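Local coordinates for aminopeptidase N family protein (Idiomarina loihiensis L2TR, PDB 4FGM), which is assigned to the zinc-dependent M61 peptidases and probably acts as an aminopeptidase, with zinc and a maleic acid bound in its active-site pocket, at residues A[138-143]-A[166-171]; A[221-226]-A[241-246]; A[543-548]-A[558-563]. All coordinates share one frame; numbering follows the deposited sequence.

Interaction 1. Residues A[138-143]-A[166-171]; sequences VATGMP and YPFLIG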
ATOM      1  N   VAL A 138      -9.212   9.439  21.188  1.00 37.70           N
ATOM      2  CA  VAL A 138      -7.865   9.308  20.659  1.00 37.92           C
ATOM      3  C   VAL A 138      -7.491   7.841  20.516  1.00 41.87           C
ATOM      4  O   VAL A 138      -7.845   7.016  21.360  1.00 48.39           O
ATOM      5  CB  VAL A 138      -6.841   9.988  21.609  1.00 41.79           C
ATOM      6  CG1 VAL A 138      -5.420   9.733  21.137  1.00 36.20           C
ATOM      7  CG2 VAL A 138      -7.119  11.466  21.684  1.00 36.36           C
ATOM      8  N   ALA A 139      -6.771   7.523  19.445  1.00 38.99           N
ATOM      9  CA  ALA A 139      -6.326   6.159  19.196  1.00 35.88           C
ATOM     10  C   ALA A 139      -4.938   6.221  18.572  1.00 37.19           C
ATOM     11  O   ALA A 139      -4.679   7.023  17.670  1.00 40.11           O
ATOM     12  CB  ALA A 139      -7.305   5.440  18.261  1.00 32.38           C
ATOM     13  N   THR A 140      -4.044   5.376  19.068  1.00 37.79           N
ATOM     14  CA  THR A 140      -2.674   5.323  18.582  1.00 34.91           C
ATOM     15  C   THR A 140      -1.944   4.180  19.267  1.00 39.14           C
ATOM     16  O   THR A 140      -2.384   3.674  20.299  1.00 40.20           O
ATOM     17  CB  THR A 140      -1.910   6.619  18.902  1.00 37.57           C
ATOM     18  OG1 THR A 140      -0.556   6.493  18.450  1.00 44.48           O
ATOM     19  CG2 THR A 140      -1.902   6.881  20.418  1.00 38.36           C
ATOM     20  N   GLY A 141      -0.821   3.775  18.694  1.00 36.09           N
ATOM     21  CA  GLY A 141      -0.052   2.707  19.294  1.00 33.32           C
ATOM     22  C   GLY A 141       1.107   3.260  20.101  1.00 34.19           C
ATOM     23  O   GLY A 141       1.856   2.506  20.722  1.00 37.88           O
HETATM   24  N   MSE A 142       1.274   4.579  20.091  1.00 34.32           N
HETATM   25  CA  MSE A 142       2.370   5.179  20.849  1.00 39.73           C
HETATM   26  C   MSE A 142       2.152   4.942  22.343  1.00 36.45           C
HETATM   27  O   MSE A 142       1.075   5.210  22.865  1.00 40.36           O
HETATM   28  CB  MSE A 142       2.456   6.675  20.580  1.00 38.03           C
HETATM   29  CG  MSE A 142       3.782   7.289  20.997  1.00 43.86           C
HETATM   30 SE   MSE A 142       3.919   9.175  20.546  1.00 61.25          SE
HETATM   31  CE  MSE A 142       4.167   9.015  18.624  1.00144.29           C
ATOM     32  N   PRO A 143       3.175   4.421  23.043  1.00 37.62           N
ATOM     33  CA  PRO A 143       3.090   4.142  24.488  1.00 40.38           C
ATOM     34  C   PRO A 143       2.505   5.321  25.255  1.00 43.40           C
ATOM     35  O   PRO A 143       2.991   6.454  25.144  1.00 41.98           O
ATOM     36  CB  PRO A 143       4.541   3.864  24.875  1.00 35.25           C
ATOM     37  CG  PRO A 143       5.101   3.235  23.611  1.00 32.41           C
ATOM     38  CD  PRO A 143       4.527   4.127  22.526  1.00 37.37           C
ATOM     39  N   TYR A 166       4.265   6.230  14.822  1.00 33.86           N
ATOM     40  CA  TYR A 166       3.015   6.049  15.549  1.00 31.84           C
ATOM     41  C   TYR A 166       2.010   7.070  15.040  1.00 37.13           C
ATOM     42  O   TYR A 166       2.026   8.219  15.466  1.00 38.35           O
ATOM     43  CB  TYR A 166       3.194   6.258  17.068  1.00 34.13           C
ATOM     44  CG  TYR A 166       4.105   5.275  17.760  1.00 35.26           C
ATOM     45  CD1 TYR A 166       5.316   5.690  18.306  1.00 35.87           C
ATOM     46  CD2 TYR A 166       3.748   3.931  17.884  1.00 35.91           C
ATOM     47  CE1 TYR A 166       6.157   4.793  18.960  1.00 37.60           C
ATOM     48  CE2 TYR A 166       4.574   3.022  18.536  1.00 31.91           C
ATOM     49  CZ  TYR A 166       5.782   3.457  19.075  1.00 42.30           C
ATOM     50  OH  TYR A 166       6.609   2.565  19.729  1.00 45.48           O
ATOM     51  N   PRO A 167       1.145   6.682  14.093  1.00 40.49           N
ATOM     52  CA  PRO A 167       0.171   7.673  13.616  1.00 39.45           C
ATOM     53  C   PRO A 167      -0.918   7.866  14.664  1.00 42.70           C
ATOM     54  O   PRO A 167      -1.079   7.028  15.545  1.00 37.69           O
ATOM     55  CB  PRO A 167      -0.360   7.050  12.323  1.00 33.97           C
ATOM     56  CG  PRO A 167      -0.199   5.556  12.566  1.00 37.25           C
ATOM     57  CD  PRO A 167       1.171   5.495  13.216  1.00 37.05           C
ATOM     58  N   PHE A 168      -1.645   8.975  14.574  1.00 37.96           N
ATOM     59  CA  PHE A 168      -2.725   9.283  15.514  1.00 36.00           C
ATOM     60  C   PHE A 168      -4.035   9.523  14.763  1.00 40.94           C
ATOM     61  O   PHE A 168      -4.050  10.129  13.686  1.00 43.01           O
ATOM     62  CB  PHE A 168      -2.413  10.551  16.334  1.00 33.59           C
ATOM     63  CG  PHE A 168      -1.514  10.328  17.521  1.00 36.29           C
ATOM     64  CD1 PHE A 168      -0.160  10.042  17.350  1.00 32.82           C
ATOM     65  CD2 PHE A 168      -2.020  10.423  18.817  1.00 37.17           C
ATOM     66  CE1 PHE A 168       0.684   9.871  18.454  1.00 34.75           C
ATOM     67  CE2 PHE A 168      -1.188  10.252  19.928  1.00 39.35           C
ATOM     68  CZ  PHE A 168       0.166   9.971  19.747  1.00 36.27           C
ATOM     69  N   LEU A 169      -5.133   9.052  15.344  1.00 36.84           N
ATOM     70  CA  LEU A 169      -6.463   9.228  14.772  1.00 34.46           C
ATOM     71  C   LEU A 169      -7.370   9.749  15.889  1.00 33.79           C
ATOM     72  O   LEU A 169      -7.452   9.153  16.966  1.00 41.66           O
ATOM     73  CB  LEU A 169      -6.998   7.892  14.236  1.00 31.17           C
ATOM     74  CG  LEU A 169      -8.416   7.898  13.651  1.00 36.48           C
ATOM     75  CD1 LEU A 169      -8.512   8.961  12.561  1.00 37.37           C
ATOM     76  CD2 LEU A 169      -8.757   6.521  13.082  1.00 31.34           C
ATOM     77  N   ILE A 170      -8.034  10.870  15.640  1.00 33.62           N
ATOM     78  CA  ILE A 170      -8.919  11.445  16.635  1.00 32.64           C
ATOM     79  C   ILE A 170     -10.293  11.758  16.049  1.00 35.62           C
ATOM     80  O   ILE A 170     -10.423  11.997  14.857  1.00 43.76           O
ATOM     81  CB  ILE A 170      -8.306  12.736  17.243  1.00 33.68           C
ATOM     82  CG1 ILE A 170      -7.998  13.753  16.144  1.00 35.35           C
ATOM     83  CG2 ILE A 170      -7.025  12.397  17.982  1.00 36.85           C
ATOM     84  CD1 ILE A 170      -7.384  15.049  16.661  1.00 35.55           C
ATOM     85  N   GLY A 171     -11.321  11.750  16.893  1.00 38.41           N
ATOM     86  CA  GLY A 171     -12.658  12.044  16.416  1.00 38.50           C
ATOM     87  C   GLY A 171     -13.705  11.248  17.163  1.00 41.74           C
ATOM     88  O   GLY A 171     -13.459  10.775  18.270  1.00 43.64           O
TER
HETATM   89  O   HOH W   1      -0.040   4.596  16.098  1.00 35.46           O
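The hydroxyl of T140 is gripped from two sides: OG1 gives its proton to the carbonyl oxygen of P167 at 3.0 Å and takes one from the backbone N of M142, 3.1 Å away in an almost straight bond. The second bond closes an ST turn, so one hydroxyl holds both its own turn and the facing loop at P167. With OG1 anti to the backbone N (chi1 178°), the hydroxyl reaches that carbonyl from above its plane, 36° out of it. P167 O also receives a proton from water 1, which accepts from G141 N, making a second bridge beside the direct bond.

The same threonine packs on the F168 ring: OG1 lies 3.6 Å above its plane, over the centre, and CG2 rests against CE2. The selenomethionine M142 meets this ring differently, its SE in plane at the edge, 5.1 Å from the centroid, a Met-aromatic contact. Its chain bends at chi3 (-74°), and CE packs closely on Y166 CB. The Y166 ring in turn carries M142 CA over one face, 3.6 Å from its centroid, with P143 CD over the ring as well. Further along, strands 137-140 and 168-171 run antiparallel, joined by the hydrogen-bonded pair A139 and L169, while V138 CG2 touches I170 CG2 at 3.8 Å.

In the M61 N-terminal region this strand pair is packed on both faces: F168 lies on L125 and L127 and V138 on L127, A139 and L169 on L226 and V188 of the next sheet. The T140 hydroxyl and water 1 thus give M142 N, G141 N and P167 O partners, while the F168 and Y166 rings take up the apolar contacts.

Interaction 2. Residues A[221-226]-A[241-246]; sequences QSYTFL and NSTALL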
ATOM      1  N   GLN A 221       3.404  -5.650  21.408  1.00 45.83           N
ATOM      2  CA  GLN A 221       2.674  -6.111  22.587  1.00 53.17           C
ATOM      3  C   GLN A 221       1.177  -5.854  22.476  1.00 51.22           C
ATOM      4  O   GLN A 221       0.389  -6.360  23.273  1.00 53.18           O
ATOM      5  CB  GLN A 221       3.223  -5.453  23.849  1.00 62.30           C
ATOM      6  CG  GLN A 221       4.615  -5.923  24.208  1.00 75.18           C
ATOM      7  CD  GLN A 221       5.149  -5.234  25.440  1.00 87.70           C
ATOM      8  OE1 GLN A 221       5.012  -5.734  26.559  1.00 94.39           O
ATOM      9  NE2 GLN A 221       5.747  -4.062  25.245  1.00 88.11           N
ATOM     10  N   SER A 222       0.797  -5.060  21.483  1.00 47.12           N
ATOM     11  CA  SER A 222      -0.602  -4.742  21.226  1.00 45.36           C
ATOM     12  C   SER A 222      -0.632  -4.180  19.810  1.00 44.66           C
ATOM     13  O   SER A 222       0.399  -3.739  19.301  1.00 41.93           O
ATOM     14  CB  SER A 222      -1.118  -3.706  22.218  1.00 41.36           C
ATOM     15  OG  SER A 222      -0.534  -2.445  21.972  1.00 46.72           O
ATOM     16  N   TYR A 223      -1.792  -4.202  19.165  1.00 40.56           N
ATOM     17  CA  TYR A 223      -1.863  -3.692  17.805  1.00 41.90           C
ATOM     18  C   TYR A 223      -3.189  -2.997  17.508  1.00 41.96           C
ATOM     19  O   TYR A 223      -4.250  -3.447  17.950  1.00 43.00           O
ATOM     20  CB  TYR A 223      -1.614  -4.838  16.825  1.00 39.93           C
ATOM     21  CG  TYR A 223      -1.423  -4.399  15.393  1.00 44.08           C
ATOM     22  CD1 TYR A 223      -2.518  -4.138  14.569  1.00 38.99           C
ATOM     23  CD2 TYR A 223      -0.144  -4.252  14.859  1.00 41.23           C
ATOM     24  CE1 TYR A 223      -2.344  -3.748  13.250  1.00 36.87           C
ATOM     25  CE2 TYR A 223       0.040  -3.856  13.540  1.00 32.60           C
ATOM     26  CZ  TYR A 223      -1.066  -3.611  12.739  1.00 38.13           C
ATOM     27  OH  TYR A 223      -0.888  -3.276  11.416  1.00 44.79           O
ATOM     28  N   THR A 224      -3.121  -1.899  16.757  1.00 39.02           N
ATOM     29  CA  THR A 224      -4.317  -1.129  16.431  1.00 40.85           C
ATOM     30  C   THR A 224      -4.494  -0.854  14.948  1.00 36.80           C
ATOM     31  O   THR A 224      -3.571  -0.386  14.274  1.00 42.51           O
ATOM     32  CB  THR A 224      -4.305   0.248  17.114  1.00 43.77           C
ATOM     33  OG1 THR A 224      -3.732   0.136  18.422  1.00 49.11           O
ATOM     34  CG2 THR A 224      -5.735   0.788  17.219  1.00 41.64           C
ATOM     35  N   PHE A 225      -5.693  -1.131  14.446  1.00 40.72           N
ATOM     36  CA  PHE A 225      -6.008  -0.874  13.043  1.00 43.35           C
ATOM     37  C   PHE A 225      -6.743   0.464  12.990  1.00 37.96           C
ATOM     38  O   PHE A 225      -7.946   0.519  13.252  1.00 39.65           O
ATOM     39  CB  PHE A 225      -6.907  -1.976  12.478  1.00 41.20           C
ATOM     40  CG  PHE A 225      -6.221  -3.300  12.299  1.00 40.67           C
ATOM     41  CD1 PHE A 225      -6.218  -4.245  13.320  1.00 37.74           C
ATOM     42  CD2 PHE A 225      -5.582  -3.607  11.104  1.00 41.34           C
ATOM     43  CE1 PHE A 225      -5.598  -5.493  13.141  1.00 34.88           C
ATOM     44  CE2 PHE A 225      -4.965  -4.840  10.920  1.00 36.83           C
ATOM     45  CZ  PHE A 225      -4.967  -5.783  11.942  1.00 40.39           C
ATOM     46  N   LEU A 226      -6.012   1.539  12.686  1.00 35.21           N
ATOM     47  CA  LEU A 226      -6.601   2.878  12.615  1.00 36.27           C
ATOM     48  C   LEU A 226      -7.246   3.038  11.244  1.00 44.01           C
ATOM     49  O   LEU A 226      -6.560   3.073  10.220  1.00 48.09           O
ATOM     50  CB  LEU A 226      -5.524   3.942  12.831  1.00 36.91           C
ATOM     51  CG  LEU A 226      -4.700   3.761  14.109  1.00 42.12           C
ATOM     52  CD1 LEU A 226      -3.673   4.890  14.218  1.00 42.82           C
ATOM     53  CD2 LEU A 226      -5.619   3.751  15.333  1.00 39.90           C
ATOM     54  N   ASN A 241       3.379  -1.235  15.517  1.00 37.48           N
ATOM     55  CA  ASN A 241       2.319  -1.830  16.327  1.00 36.73           C
ATOM     56  C   ASN A 241       0.938  -1.270  15.975  1.00 42.42           C
ATOM     57  O   ASN A 241      -0.007  -1.327  16.770  1.00 46.24           O
ATOM     58  CB  ASN A 241       2.632  -1.658  17.821  1.00 31.07           C
ATOM     59  CG  ASN A 241       2.434  -0.229  18.314  1.00 41.99           C
ATOM     60  OD1 ASN A 241       2.481   0.725  17.534  1.00 44.18           O
ATOM     61  ND2 ASN A 241       2.222  -0.079  19.629  1.00 37.46           N
ATOM     62  N   SER A 242       0.833  -0.752  14.755  1.00 42.32           N
ATOM     63  CA  SER A 242      -0.416  -0.186  14.259  1.00 38.63           C
ATOM     64  C   SER A 242      -0.331   0.021  12.749  1.00 44.78           C
ATOM     65  O   SER A 242       0.720  -0.175  12.125  1.00 39.63           O
ATOM     66  CB  SER A 242      -0.685   1.171  14.911  1.00 35.32           C
ATOM     67  OG  SER A 242       0.221   2.141  14.419  1.00 30.13           O
ATOM     68  N   THR A 243      -1.451   0.423  12.167  1.00 40.28           N
ATOM     69  CA  THR A 243      -1.499   0.712  10.748  1.00 44.98           C
ATOM     70  C   THR A 243      -2.578   1.754  10.527  1.00 45.80           C
ATOM     71  O   THR A 243      -3.556   1.813  11.272  1.00 44.50           O
ATOM     72  CB  THR A 243      -1.801  -0.556   9.896  1.00 45.25           C
ATOM     73  OG1 THR A 243      -1.775  -0.207   8.505  1.00 41.60           O
ATOM     74  CG2 THR A 243      -3.158  -1.144  10.242  1.00 36.27           C
ATOM     75  N   ALA A 244      -2.370   2.602   9.528  1.00 44.86           N
ATOM     76  CA  ALA A 244      -3.342   3.633   9.184  1.00 36.01           C
ATOM     77  C   ALA A 244      -3.965   3.218   7.850  1.00 41.98           C
ATOM     78  O   ALA A 244      -3.265   3.042   6.843  1.00 43.62           O
ATOM     79  CB  ALA A 244      -2.654   4.995   9.060  1.00 35.76           C
ATOM     80  N   LEU A 245      -5.283   3.050   7.855  1.00 40.52           N
ATOM     81  CA  LEU A 245      -6.004   2.632   6.664  1.00 39.57           C
ATOM     82  C   LEU A 245      -7.052   3.635   6.216  1.00 39.19           C
ATOM     83  O   LEU A 245      -7.669   4.316   7.031  1.00 41.74           O
ATOM     84  CB  LEU A 245      -6.725   1.311   6.926  1.00 42.21           C
ATOM     85  CG  LEU A 245      -5.979   0.167   7.607  1.00 41.34           C
ATOM     86  CD1 LEU A 245      -6.995  -0.904   8.024  1.00 39.73           C
ATOM     87  CD2 LEU A 245      -4.910  -0.394   6.660  1.00 32.36           C
ATOM     88  N   LEU A 246      -7.248   3.711   4.908  1.00 40.77           N
ATOM     89  CA  LEU A 246      -8.283   4.561   4.336  1.00 41.56           C
ATOM     90  C   LEU A 246      -9.074   3.585   3.481  1.00 40.70           C
ATOM     91  O   LEU A 246      -8.532   3.003   2.546  1.00 38.74           O
ATOM     92  CB  LEU A 246      -7.691   5.655   3.453  1.00 41.75           C
ATOM     93  CG  LEU A 246      -8.763   6.488   2.744  1.00 44.62           C
ATOM     94  CD1 LEU A 246      -9.617   7.219   3.776  1.00 38.62           C
ATOM     95  CD2 LEU A 246      -8.097   7.470   1.787  1.00 44.02           C
TER
HETATM   96  O   HOH W   2      -1.149  -0.862  19.531  1.00 43.31           O
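Y223 lies across the neighbouring strand, and one face of its ring lies under the backbone of S242, whose CA sits 3.9 Å from the ring centroid in a CH-pi contact. With CG anti to the backbone N (chi1 -170°), the ring slants toward the neighbouring strand, and OH comes within 3.2 Å of T243 CB. An edge of the same ring is turned on F225: Y223 CE1 stands 3.5 Å above the middle of the F225 ring. F225 meets the other strand through CD2, 3.6 Å from T243 CG2, with L245 CD1 near its ring plane at the edge.

The backbones beneath are parallel strands of a five-stranded mixed sheet, in which T224 and L226 alternate bonds with N241, T243 and L245; the shortest joins L245 N to L226 O at 2.7 Å. The sheet lies against helix 262-277, which carries the zinc ligands H273 and H277 in an HExxH pattern, as in thermolysin-like peptidases. T243 and L245 both touch E274 there, and T243 OG1 is hydrogen-bonded to L237 O on strand 235-238, of which G236, L237 and E238 line the maleic acid pocket.

Just before strand 242-248, N241 CB lies against S222 O and its ND2 is hydrogen-bonded to G141 O. Water 2 sits among S222 OG, T224 OG1 and N241 O, donating to the carbonyl at 3.0 Å.

Interaction 3. Residues A[543-548]-A[558-563]; sequences GDTVTI and TLELTW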
ATOM      1  N   GLY A 543      -9.865  -7.424 -38.155  1.00 46.72           N
ATOM      2  CA  GLY A 543      -9.762  -7.114 -39.568  1.00 41.47           C
ATOM      3  C   GLY A 543     -10.748  -6.048 -40.014  1.00 49.51           C
ATOM      4  O   GLY A 543     -10.545  -5.409 -41.045  1.00 47.14           O
ATOM      5  N   ASP A 544     -11.822  -5.851 -39.253  1.00 47.26           N
ATOM      6  CA  ASP A 544     -12.797  -4.836 -39.620  1.00 49.71           C
ATOM      7  C   ASP A 544     -12.236  -3.449 -39.338  1.00 48.49           C
ATOM      8  O   ASP A 544     -11.475  -3.249 -38.391  1.00 50.98           O
ATOM      9  CB  ASP A 544     -14.105  -5.019 -38.844  1.00 57.70           C
ATOM     10  CG  ASP A 544     -14.901  -6.218 -39.313  1.00 63.92           C
ATOM     11  OD1 ASP A 544     -14.695  -6.652 -40.464  1.00 65.54           O
ATOM     12  OD2 ASP A 544     -15.746  -6.717 -38.541  1.00 62.74           O
ATOM     13  N   THR A 545     -12.607  -2.488 -40.170  1.00 46.27           N
ATOM     14  CA  THR A 545     -12.146  -1.125 -39.984  1.00 49.20           C
ATOM     15  C   THR A 545     -13.317  -0.173 -39.774  1.00 46.32           C
ATOM     16  O   THR A 545     -14.326  -0.252 -40.465  1.00 42.00           O
ATOM     17  CB  THR A 545     -11.327  -0.645 -41.189  1.00 48.55           C
ATOM     18  OG1 THR A 545     -10.198  -1.507 -41.361  1.00 47.36           O
ATOM     19  CG2 THR A 545     -10.839   0.795 -40.962  1.00 44.30           C
ATOM     20  N   VAL A 546     -13.173   0.713 -38.796  1.00 43.57           N
ATOM     21  CA  VAL A 546     -14.195   1.700 -38.491  1.00 40.78           C
ATOM     22  C   VAL A 546     -13.522   3.040 -38.262  1.00 43.27           C
ATOM     23  O   VAL A 546     -12.311   3.118 -38.023  1.00 36.41           O
ATOM     24  CB  VAL A 546     -14.984   1.347 -37.222  1.00 39.96           C
ATOM     25  CG1 VAL A 546     -15.704   0.019 -37.402  1.00 44.41           C
ATOM     26  CG2 VAL A 546     -14.046   1.304 -36.024  1.00 36.04           C
ATOM     27  N   THR A 547     -14.315   4.097 -38.344  1.00 38.00           N
ATOM     28  CA  THR A 547     -13.808   5.433 -38.125  1.00 38.22           C
ATOM     29  C   THR A 547     -14.072   5.787 -36.669  1.00 41.59           C
ATOM     30  O   THR A 547     -15.120   5.448 -36.122  1.00 37.11           O
ATOM     31  CB  THR A 547     -14.509   6.433 -39.062  1.00 46.68           C
ATOM     32  OG1 THR A 547     -14.160   6.120 -40.414  1.00 48.51           O
ATOM     33  CG2 THR A 547     -14.081   7.865 -38.752  1.00 42.95           C
ATOM     34  N   ILE A 548     -13.107   6.439 -36.033  1.00 37.84           N
ATOM     35  CA  ILE A 548     -13.264   6.833 -34.641  1.00 34.71           C
ATOM     36  C   ILE A 548     -13.213   8.347 -34.579  1.00 39.55           C
ATOM     37  O   ILE A 548     -12.359   8.962 -35.219  1.00 40.99           O
ATOM     38  CB  ILE A 548     -12.111   6.318 -33.749  1.00 39.39           C
ATOM     39  CG1 ILE A 548     -12.023   4.789 -33.796  1.00 34.74           C
ATOM     40  CG2 ILE A 548     -12.301   6.846 -32.318  1.00 29.34           C
ATOM     41  CD1 ILE A 548     -13.207   4.075 -33.222  1.00 32.16           C
ATOM     42  N   THR A 558     -10.508  12.678 -36.465  1.00 36.69           N
ATOM     43  CA  THR A 558     -11.263  11.707 -37.244  1.00 38.73           C
ATOM     44  C   THR A 558     -10.206  10.661 -37.565  1.00 46.02           C
ATOM     45  O   THR A 558      -9.356  10.869 -38.430  1.00 46.20           O
ATOM     46  CB  THR A 558     -11.809  12.325 -38.540  1.00 40.12           C
ATOM     47  OG1 THR A 558     -12.687  13.402 -38.207  1.00 40.62           O
ATOM     48  CG2 THR A 558     -12.575  11.298 -39.352  1.00 35.52           C
ATOM     49  N   LEU A 559     -10.259   9.545 -36.849  1.00 38.64           N
ATOM     50  CA  LEU A 559      -9.280   8.481 -37.014  1.00 39.11           C
ATOM     51  C   LEU A 559      -9.842   7.198 -37.617  1.00 42.20           C
ATOM     52  O   LEU A 559     -11.044   6.930 -37.563  1.00 42.50           O
ATOM     53  CB  LEU A 559      -8.667   8.150 -35.648  1.00 37.53           C
ATOM     54  CG  LEU A 559      -8.119   9.328 -34.833  1.00 39.62           C
ATOM     55  CD1 LEU A 559      -7.738   8.879 -33.431  1.00 36.46           C
ATOM     56  CD2 LEU A 559      -6.914   9.906 -35.546  1.00 34.82           C
ATOM     57  N   GLU A 560      -8.949   6.406 -38.197  1.00 40.64           N
ATOM     58  CA  GLU A 560      -9.323   5.124 -38.770  1.00 44.51           C
ATOM     59  C   GLU A 560      -8.721   4.045 -37.869  1.00 44.68           C
ATOM     60  O   GLU A 560      -7.535   4.087 -37.535  1.00 42.01           O
ATOM     61  CB  GLU A 560      -8.790   4.976 -40.202  1.00 48.05           C
ATOM     62  CG  GLU A 560      -8.817   3.531 -40.705  1.00 64.51           C
ATOM     63  CD  GLU A 560      -8.487   3.390 -42.187  1.00 75.69           C
ATOM     64  OE1 GLU A 560      -9.308   3.820 -43.027  1.00 76.77           O
ATOM     65  OE2 GLU A 560      -7.408   2.844 -42.510  1.00 72.29           O
ATOM     66  N   LEU A 561      -9.542   3.088 -37.461  1.00 38.00           N
ATOM     67  CA  LEU A 561      -9.061   2.015 -36.606  1.00 40.29           C
ATOM     68  C   LEU A 561      -9.406   0.627 -37.149  1.00 44.85           C
ATOM     69  O   LEU A 561     -10.531   0.368 -37.598  1.00 42.94           O
ATOM     70  CB  LEU A 561      -9.627   2.194 -35.186  1.00 39.97           C
ATOM     71  CG  LEU A 561      -9.288   1.152 -34.119  1.00 37.96           C
ATOM     72  CD1 LEU A 561      -9.478   1.769 -32.747  1.00 35.67           C
ATOM     73  CD2 LEU A 561     -10.168  -0.092 -34.282  1.00 38.66           C
ATOM     74  N   THR A 562      -8.425  -0.265 -37.122  1.00 43.76           N
ATOM     75  CA  THR A 562      -8.644  -1.626 -37.586  1.00 43.86           C
ATOM     76  C   THR A 562      -8.479  -2.541 -36.389  1.00 48.06           C
ATOM     77  O   THR A 562      -7.411  -2.596 -35.785  1.00 47.39           O
ATOM     78  CB  THR A 562      -7.642  -2.027 -38.683  1.00 48.09           C
ATOM     79  OG1 THR A 562      -7.753  -1.116 -39.785  1.00 54.40           O
ATOM     80  CG2 THR A 562      -7.946  -3.442 -39.176  1.00 45.67           C
ATOM     81  N   TRP A 563      -9.549  -3.249 -36.044  1.00 43.43           N
ATOM     82  CA  TRP A 563      -9.538  -4.145 -34.893  1.00 45.23           C
ATOM     83  C   TRP A 563      -8.549  -5.275 -35.067  1.00 46.03           C
ATOM     84  O   TRP A 563      -8.640  -6.042 -36.024  1.00 44.74           O
ATOM     85  CB  TRP A 563     -10.930  -4.732 -34.660  1.00 42.40           C
ATOM     86  CG  TRP A 563     -11.979  -3.699 -34.444  1.00 40.87           C
ATOM     87  CD1 TRP A 563     -12.938  -3.305 -35.331  1.00 37.90           C
ATOM     88  CD2 TRP A 563     -12.171  -2.910 -33.262  1.00 40.52           C
ATOM     89  NE1 TRP A 563     -13.723  -2.323 -34.771  1.00 39.84           N
ATOM     90  CE2 TRP A 563     -13.274  -2.063 -33.503  1.00 38.03           C
ATOM     91  CE3 TRP A 563     -11.520  -2.842 -32.021  1.00 38.32           C
ATOM     92  CZ2 TRP A 563     -13.737  -1.148 -32.550  1.00 43.90           C
ATOM     93  CZ3 TRP A 563     -11.979  -1.935 -31.074  1.00 41.19           C
ATOM     94  CH2 TRP A 563     -13.079  -1.101 -31.344  1.00 43.64           C
TER
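V546 and W563 meet on the buried side of this hairpin, both methyls of V546 touching NE1 of the indole, CG2 at 3.9 Å, obliquely to the ring. L561, two residues before W563 in the chain, places CD2 3.6 Å above the middle of the indole, and its CB packs on I548 CG1 at 3.8 Å. I548 goes on to I520 and I523 of strand 519-523, while W563 stacks on Y540 and meets F487 edge to face. An alanine in place of W563 would probably open a gap beneath V546 and L561 and leave the rings of Y540 and F487 without their partner.

Strands 545-552 and 555-562 form an antiparallel hairpin in the sheet of a small C-terminal domain, consistent with a PDZ fold. The pairs V546 with L561 and I548 with L559 are each closed by two backbone bonds, the shortest from I548 N to L559 O at 2.6 Å. Beyond the strand ends, W563 N bonds to D544 O and G543 N to W563 O.

The other face is polar and largely turned to solvent. T545 OG1 and T562 OG1 share a hydrogen bond of 2.9 Å across it. With T545 CG2 anti to the backbone N, that methyl lies against E560 CG at 3.4 Å, and T547 CG2 meets T558 CG2 in a looser methyl contact at 3.8 Å.

In the fold
Interactions 1 and 2 are buried neighbours, their centres about 9 Å apart, and they touch where L226 and S242 meet P167 and where N241 meets G141 and Y166; together they join the N-terminal region to the sheet beside the zinc helix. Interaction 3 stands alone in the PDZ-like part, its centre about 56 Å from that of interaction 1 and about 52 Å from that of interaction 2. Strand direction differs too: antiparallel in 1 and 3, parallel in 2. Aromatic rings pack in all three, but interactions 1 and 2 include bridging waters, whereas interaction 3 sets an apolar face against one of largely exposed threonines, two sharing a bond, and a glutamate.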